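PDB 4XE7: uncharacterized protein from Bacillus thuringiensis serovar kurstaki, which is a ParM-type bacterial actin homologue that probably binds nucleotide and polymerises into cytoskeletal filaments, as ParM relatives do in plasmid segregation. Local coordinates for residues Thr264-Lys276 with Glu292-Ile304. Numbering follows the deposited sequence.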
loop_
_atom_site.group_PDB
_atom_site.type_symbol
_atom_site.label_atom_id
_atom_site.label_comp_id
_atom_site.label_asym_id
_atom_site.label_seq_id
_atom_site.Cartn_x
_atom_site.Cartn_y
_atom_site.Cartn_z
ATOM N N THR A 264 9.450 -13.547 3.816
ATOM C CA THR A 264 9.404 -14.448 2.655
ATOM C C THR A 264 10.726 -14.512 1.872
ATOM O O THR A 264 10.954 -15.467 1.104
ATOM C CB THR A 264 8.305 -14.037 1.658
ATOM O OG1 THR A 264 8.501 -12.663 1.286
ATOM C CG2 THR A 264 6.909 -14.243 2.275
ATOM N N ASN A 265 11.578 -13.505 2.067
ATOM C CA ASN A 265 12.807 -13.348 1.292
ATOM C C ASN A 265 13.631 -14.628 1.196
ATOM O O ASN A 265 13.910 -15.117 0.098
ATOM C CB ASN A 265 13.687 -12.224 1.879
ATOM C CG ASN A 265 13.219 -10.838 1.473
ATOM O OD1 ASN A 265 12.407 -10.682 0.554
ATOM N ND2 ASN A 265 13.742 -9.820 2.149
ATOM N N LYS A 266 14.013 -15.184 2.336
ATOM C CA LYS A 266 14.875 -16.363 2.299
ATOM C C LYS A 266 14.201 -17.575 1.640
ATOM O O LYS A 266 14.887 -18.406 1.057
ATOM C CB LYS A 266 15.341 -16.715 3.708
ATOM C CG LYS A 266 15.731 -15.483 4.507
ATOM C CD LYS A 266 16.952 -15.722 5.374
ATOM C CE LYS A 266 17.482 -14.412 5.924
ATOM N NZ LYS A 266 18.619 -14.631 6.858
ATOM N N TYR A 267 12.870 -17.674 1.727
ATOM C CA TYR A 267 12.143 -18.815 1.149
ATOM C C TYR A 267 12.093 -18.698 -0.363
ATOM O O TYR A 267 12.250 -19.685 -1.096
ATOM C CB TYR A 267 10.718 -18.926 1.729
ATOM C CG TYR A 267 10.728 -19.162 3.223
ATOM C CD1 TYR A 267 10.648 -20.456 3.749
ATOM C CD2 TYR A 267 10.869 -18.088 4.122
ATOM C CE1 TYR A 267 10.685 -20.667 5.137
ATOM C CE2 TYR A 267 10.919 -18.287 5.486
ATOM C CZ TYR A 267 10.817 -19.580 5.994
ATOM O OH TYR A 267 10.862 -19.771 7.357
ATOM N N ILE A 268 11.869 -17.480 -0.824
ATOM C CA ILE A 268 11.858 -17.181 -2.251
ATOM C C ILE A 268 13.256 -17.376 -2.859
ATOM O O ILE A 268 13.391 -17.950 -3.946
ATOM C CB ILE A 268 11.326 -15.745 -2.491
ATOM C CG1 ILE A 268 9.813 -15.728 -2.198
ATOM C CG2 ILE A 268 11.683 -15.257 -3.914
ATOM C CD1 ILE A 268 9.195 -14.336 -1.959
ATOM N N ASP A 269 14.292 -16.952 -2.134
ATOM C CA ASP A 269 15.652 -17.109 -2.646
ATOM C C ASP A 269 15.958 -18.569 -2.882
ATOM O O ASP A 269 16.547 -18.928 -3.914
ATOM C CB ASP A 269 16.689 -16.505 -1.704
ATOM C CG ASP A 269 16.556 -14.993 -1.596
ATOM O OD1 ASP A 269 15.930 -14.402 -2.497
ATOM O OD2 ASP A 269 17.075 -14.406 -0.631
ATOM N N GLU A 270 15.543 -19.410 -1.940
ATOM C CA GLU A 270 15.791 -20.841 -2.051
ATOM C C GLU A 270 15.037 -21.431 -3.231
ATOM O O GLU A 270 15.583 -22.269 -3.974
ATOM C CB GLU A 270 15.399 -21.558 -0.762
ATOM C CG GLU A 270 15.736 -23.029 -0.754
ATOM C CD GLU A 270 15.554 -23.655 0.617
ATOM O OE1 GLU A 270 14.857 -23.051 1.465
ATOM O OE2 GLU A 270 16.117 -24.746 0.845
ATOM N N ILE A 271 13.786 -21.004 -3.401
ATOM C CA ILE A 271 12.995 -21.413 -4.567
ATOM C C ILE A 271 13.684 -21.003 -5.876
ATOM O O ILE A 271 13.809 -21.807 -6.802
ATOM C CB ILE A 271 11.568 -20.814 -4.525
ATOM C CG1 ILE A 271 10.715 -21.563 -3.501
ATOM C CG2 ILE A 271 10.887 -20.889 -5.897
ATOM C CD1 ILE A 271 9.496 -20.786 -3.061
ATOM N N LEU A 272 14.127 -19.754 -5.958
ATOM C CA LEU A 272 14.779 -19.279 -7.185
ATOM C C LEU A 272 16.003 -20.118 -7.504
ATOM O O LEU A 272 16.238 -20.467 -8.669
ATOM C CB LEU A 272 15.149 -17.793 -7.058
ATOM C CG LEU A 272 13.845 -16.982 -7.033
ATOM C CD1 LEU A 272 14.101 -15.540 -6.714
ATOM C CD2 LEU A 272 13.116 -17.104 -8.358
ATOM N N LYS A 273 16.773 -20.459 -6.472
ATOM C CA LYS A 273 17.952 -21.303 -6.669
ATOM C C LYS A 273 17.602 -22.677 -7.223
ATOM O O LYS A 273 18.240 -23.156 -8.179
ATOM C CB LYS A 273 18.731 -21.479 -5.359
ATOM C CG LYS A 273 19.675 -22.686 -5.413
ATOM C CD LYS A 273 20.659 -22.703 -4.247
ATOM C CE LYS A 273 20.293 -23.758 -3.222
ATOM N NZ LYS A 273 19.021 -23.424 -2.525
ATOM N N ASN A 274 16.608 -23.323 -6.601
ATOM C CA ASN A 274 16.119 -24.629 -7.047
ATOM C C ASN A 274 15.510 -24.593 -8.441
ATOM O O ASN A 274 15.609 -25.570 -9.187
ATOM C CB ASN A 274 15.073 -25.191 -6.068
ATOM C CG ASN A 274 15.670 -25.561 -4.734
ATOM O OD1 ASN A 274 16.840 -25.923 -4.660
ATOM N ND2 ASN A 274 14.878 -25.463 -3.670
ATOM N N ILE A 275 14.846 -23.487 -8.786
ATOM C CA ILE A 275 14.291 -23.341 -10.134
ATOM C C ILE A 275 15.403 -23.355 -11.191
ATOM O O ILE A 275 15.299 -24.033 -12.224
ATOM C CB ILE A 275 13.440 -22.048 -10.271
ATOM C CG1 ILE A 275 12.086 -22.264 -9.588
ATOM C CG2 ILE A 275 13.233 -21.675 -11.760
ATOM C CD1 ILE A 275 11.157 -21.098 -9.642
ATOM N N LYS A 276 16.472 -22.613 -10.932
ATOM C CA LYS A 276 17.602 -22.629 -11.843
ATOM C C LYS A 276 18.208 -24.029 -11.924
ATOM O O LYS A 276 18.519 -24.528 -13.010
ATOM C CB LYS A 276 18.669 -21.636 -11.420
ATOM C CG LYS A 276 19.914 -21.814 -12.274
ATOM C CD LYS A 276 20.788 -20.598 -12.354
ATOM C CE LYS A 276 22.015 -20.929 -13.206
ATOM N NZ LYS A 276 22.888 -19.751 -13.363
ATOM N N GLU A 292 27.036 -20.760 -16.307
ATOM C CA GLU A 292 26.678 -19.359 -16.447
ATOM C C GLU A 292 25.843 -18.847 -15.273
ATOM O O GLU A 292 25.098 -19.602 -14.634
ATOM C CB GLU A 292 25.946 -19.152 -17.758
ATOM C CG GLU A 292 26.701 -19.718 -18.919
ATOM C CD GLU A 292 27.684 -18.740 -19.551
ATOM O OE1 GLU A 292 27.968 -17.696 -18.936
ATOM O OE2 GLU A 292 28.161 -19.015 -20.673
ATOM N N ILE A 293 25.959 -17.549 -14.997
ATOM C CA ILE A 293 25.358 -16.978 -13.794
ATOM C C ILE A 293 23.870 -16.654 -13.929
ATOM O O ILE A 293 23.156 -16.622 -12.934
ATOM C CB ILE A 293 26.109 -15.694 -13.351
ATOM C CG1 ILE A 293 25.905 -15.441 -11.858
ATOM C CG2 ILE A 293 25.713 -14.473 -14.204
ATOM C CD1 ILE A 293 26.726 -14.271 -11.333
ATOM N N GLU A 294 23.395 -16.420 -15.148
ATOM C CA GLU A 294 22.038 -15.884 -15.322
ATOM C C GLU A 294 20.949 -16.871 -14.898
ATOM O O GLU A 294 21.218 -18.060 -14.677
ATOM C CB GLU A 294 21.819 -15.452 -16.783
ATOM C CG GLU A 294 22.527 -14.159 -17.161
ATOM C CD GLU A 294 24.004 -14.357 -17.469
ATOM O OE1 GLU A 294 24.493 -15.508 -17.435
ATOM O OE2 GLU A 294 24.680 -13.347 -17.753
ATOM N N SER A 295 19.721 -16.376 -14.804
ATOM C CA SER A 295 18.617 -17.134 -14.229
ATOM C C SER A 295 17.290 -16.568 -14.727
ATOM O O SER A 295 17.250 -15.445 -15.199
ATOM C CB SER A 295 18.685 -17.088 -12.699
ATOM O OG SER A 295 18.399 -15.789 -12.221
ATOM N N PRO A 296 16.200 -17.349 -14.637
ATOM C CA PRO A 296 14.981 -16.896 -15.318
ATOM C C PRO A 296 14.237 -15.706 -14.688
ATOM O O PRO A 296 13.360 -15.165 -15.364
ATOM C CB PRO A 296 14.089 -18.144 -15.307
ATOM C CG PRO A 296 14.646 -19.027 -14.225
ATOM C CD PRO A 296 16.112 -18.755 -14.197
ATOM N N PHE A 297 14.559 -15.302 -13.455
ATOM C CA PHE A 297 13.875 -14.162 -12.829
ATOM C C PHE A 297 14.863 -13.089 -12.403
ATOM O O PHE A 297 15.977 -13.403 -12.015
ATOM C CB PHE A 297 13.046 -14.610 -11.607
ATOM C CG PHE A 297 11.894 -15.480 -11.970
ATOM C CD1 PHE A 297 10.714 -14.921 -12.431
ATOM C CD2 PHE A 297 12.014 -16.846 -11.928
ATOM C CE1 PHE A 297 9.657 -15.716 -12.806
ATOM C CE2 PHE A 297 10.967 -17.647 -12.297
ATOM C CZ PHE A 297 9.784 -17.082 -12.743
ATOM N N LYS A 298 14.428 -11.833 -12.461
ATOM C CA LYS A 298 15.267 -10.677 -12.163
ATOM C C LYS A 298 15.420 -10.425 -10.673
ATOM O O LYS A 298 16.522 -10.190 -10.173
ATOM C CB LYS A 298 14.673 -9.425 -12.815
ATOM C CG LYS A 298 15.075 -9.199 -14.265
ATOM C CD LYS A 298 16.460 -9.754 -14.570
ATOM C CE LYS A 298 17.373 -8.650 -15.120
ATOM N NZ LYS A 298 16.781 -7.932 -16.293
ATOM N N THR A 299 14.293 -10.455 -9.976
ATOM C CA THR A 299 14.214 -10.082 -8.569
ATOM C C THR A 299 13.165 -10.967 -7.919
ATOM O O THR A 299 12.456 -11.697 -8.627
ATOM C CB THR A 299 13.803 -8.608 -8.373
ATOM O OG1 THR A 299 12.475 -8.428 -8.887
ATOM C CG2 THR A 299 14.764 -7.650 -9.077
ATOM N N ARG A 300 13.035 -10.884 -6.598
ATOM C CA ARG A 300 11.980 -11.606 -5.893
ATOM C C ARG A 300 10.620 -11.086 -6.322
ATOM O O ARG A 300 9.640 -11.835 -6.371
ATOM C CB ARG A 300 12.121 -11.472 -4.379
ATOM C CG ARG A 300 13.493 -11.837 -3.842
ATOM C CD ARG A 300 13.543 -11.628 -2.333
ATOM N NE ARG A 300 14.842 -11.984 -1.773
ATOM C CZ ARG A 300 15.643 -11.133 -1.137
ATOM N NH1 ARG A 300 15.274 -9.871 -0.966
ATOM N NH2 ARG A 300 16.809 -11.549 -0.659
ATOM N N GLU A 301 10.569 -9.796 -6.640
ATOM C CA GLU A 301 9.313 -9.134 -6.967
ATOM C C GLU A 301 8.836 -9.592 -8.341
ATOM O O GLU A 301 7.650 -9.811 -8.563
ATOM C CB GLU A 301 9.483 -7.608 -6.920
ATOM C CG GLU A 301 9.755 -7.024 -5.524
ATOM C CD GLU A 301 11.101 -7.438 -4.921
ATOM O OE1 GLU A 301 12.105 -7.568 -5.661
ATOM O OE2 GLU A 301 11.150 -7.640 -3.692
ATOM N N ASP A 302 9.778 -9.731 -9.261
ATOM C CA ASP A 302 9.533 -10.311 -10.575
ATOM C C ASP A 302 8.919 -11.736 -10.486
ATOM O O ASP A 302 7.917 -12.076 -11.139
ATOM C CB ASP A 302 10.860 -10.335 -11.331
ATOM C CG ASP A 302 10.691 -10.561 -12.802
ATOM O OD1 ASP A 302 9.722 -10.013 -13.367
ATOM O OD2 ASP A 302 11.531 -11.289 -13.388
ATOM N N PHE A 303 9.537 -12.569 -9.666
ATOM C CA PHE A 303 9.027 -13.911 -9.410
ATOM C C PHE A 303 7.616 -13.870 -8.765
ATOM O O PHE A 303 6.729 -14.619 -9.173
ATOM C CB PHE A 303 10.048 -14.661 -8.539
ATOM C CG PHE A 303 9.492 -15.858 -7.824
ATOM C CD1 PHE A 303 9.502 -17.103 -8.429
ATOM C CD2 PHE A 303 8.991 -15.743 -6.534
ATOM C CE1 PHE A 303 9.003 -18.221 -7.758
ATOM C CE2 PHE A 303 8.490 -16.857 -5.850
ATOM C CZ PHE A 303 8.495 -18.093 -6.472
ATOM N N ILE A 304 7.399 -12.990 -7.782
ATOM C CA ILE A 304 6.066 -12.861 -7.198
ATOM C C ILE A 304 5.032 -12.416 -8.247
ATOM O O ILE A 304 3.982 -13.053 -8.407
ATOM C CB ILE A 304 6.044 -11.873 -5.998
ATOM C CG1 ILE A 304 6.851 -12.428 -4.821
ATOM C CG2 ILE A 304 4.608 -11.604 -5.532
ATOM C CD1 ILE A 304 6.175 -13.561 -4.110
#
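F303 pushes its ring into a hole on helix 265-279 formed by I268, I271, L272 and I275, a knob-into-hole fit with the axes of segments 265-276 and 300-304 crossing at 77°. CG of F303 lies anti to its backbone N (chi1 161°), which carries the ring across to I271, whose CG2 is 3.7 Å from F303 CZ. L272 serves two rings with one methyl: its CD2 is 3.6 Å from F303 CD1 and 3.7 Å from F297 CD2. I275 CG2 meets P296 CG, and at the other end I268 CD1 touches I304 CD1.

Polar contacts run along one edge of this apolar strip. R300 grips D269 side-on, NE to OD1 at 2.7 Å and NH2 to OD2 at 2.9 Å, both acceptors close to the guanidinium plane. N265 lays its amide over one guanidinium face, offset toward the rim, the planes 24° apart. At the C-terminal end of segment 264-276, K276 reaches out fully extended, and its NZ donates to E292 O at 2.6 Å and E294 O at 2.7 Å, with a weaker bond to I293 O. T299 N-caps helix 300-317, its OG1 accepting from D302 N.

I271 and I275 also touch helix 337-362, so the strip joins the packing of three helices in this actin-like fold. The chemistry implies division of labour: apolar packing seats the crossing, the bidentate salt bridge and stacked amide restrain R300, and one ammonium binds the carbonyls of E292 and E294, and weakly that of I293, holding 292-294 against the helix.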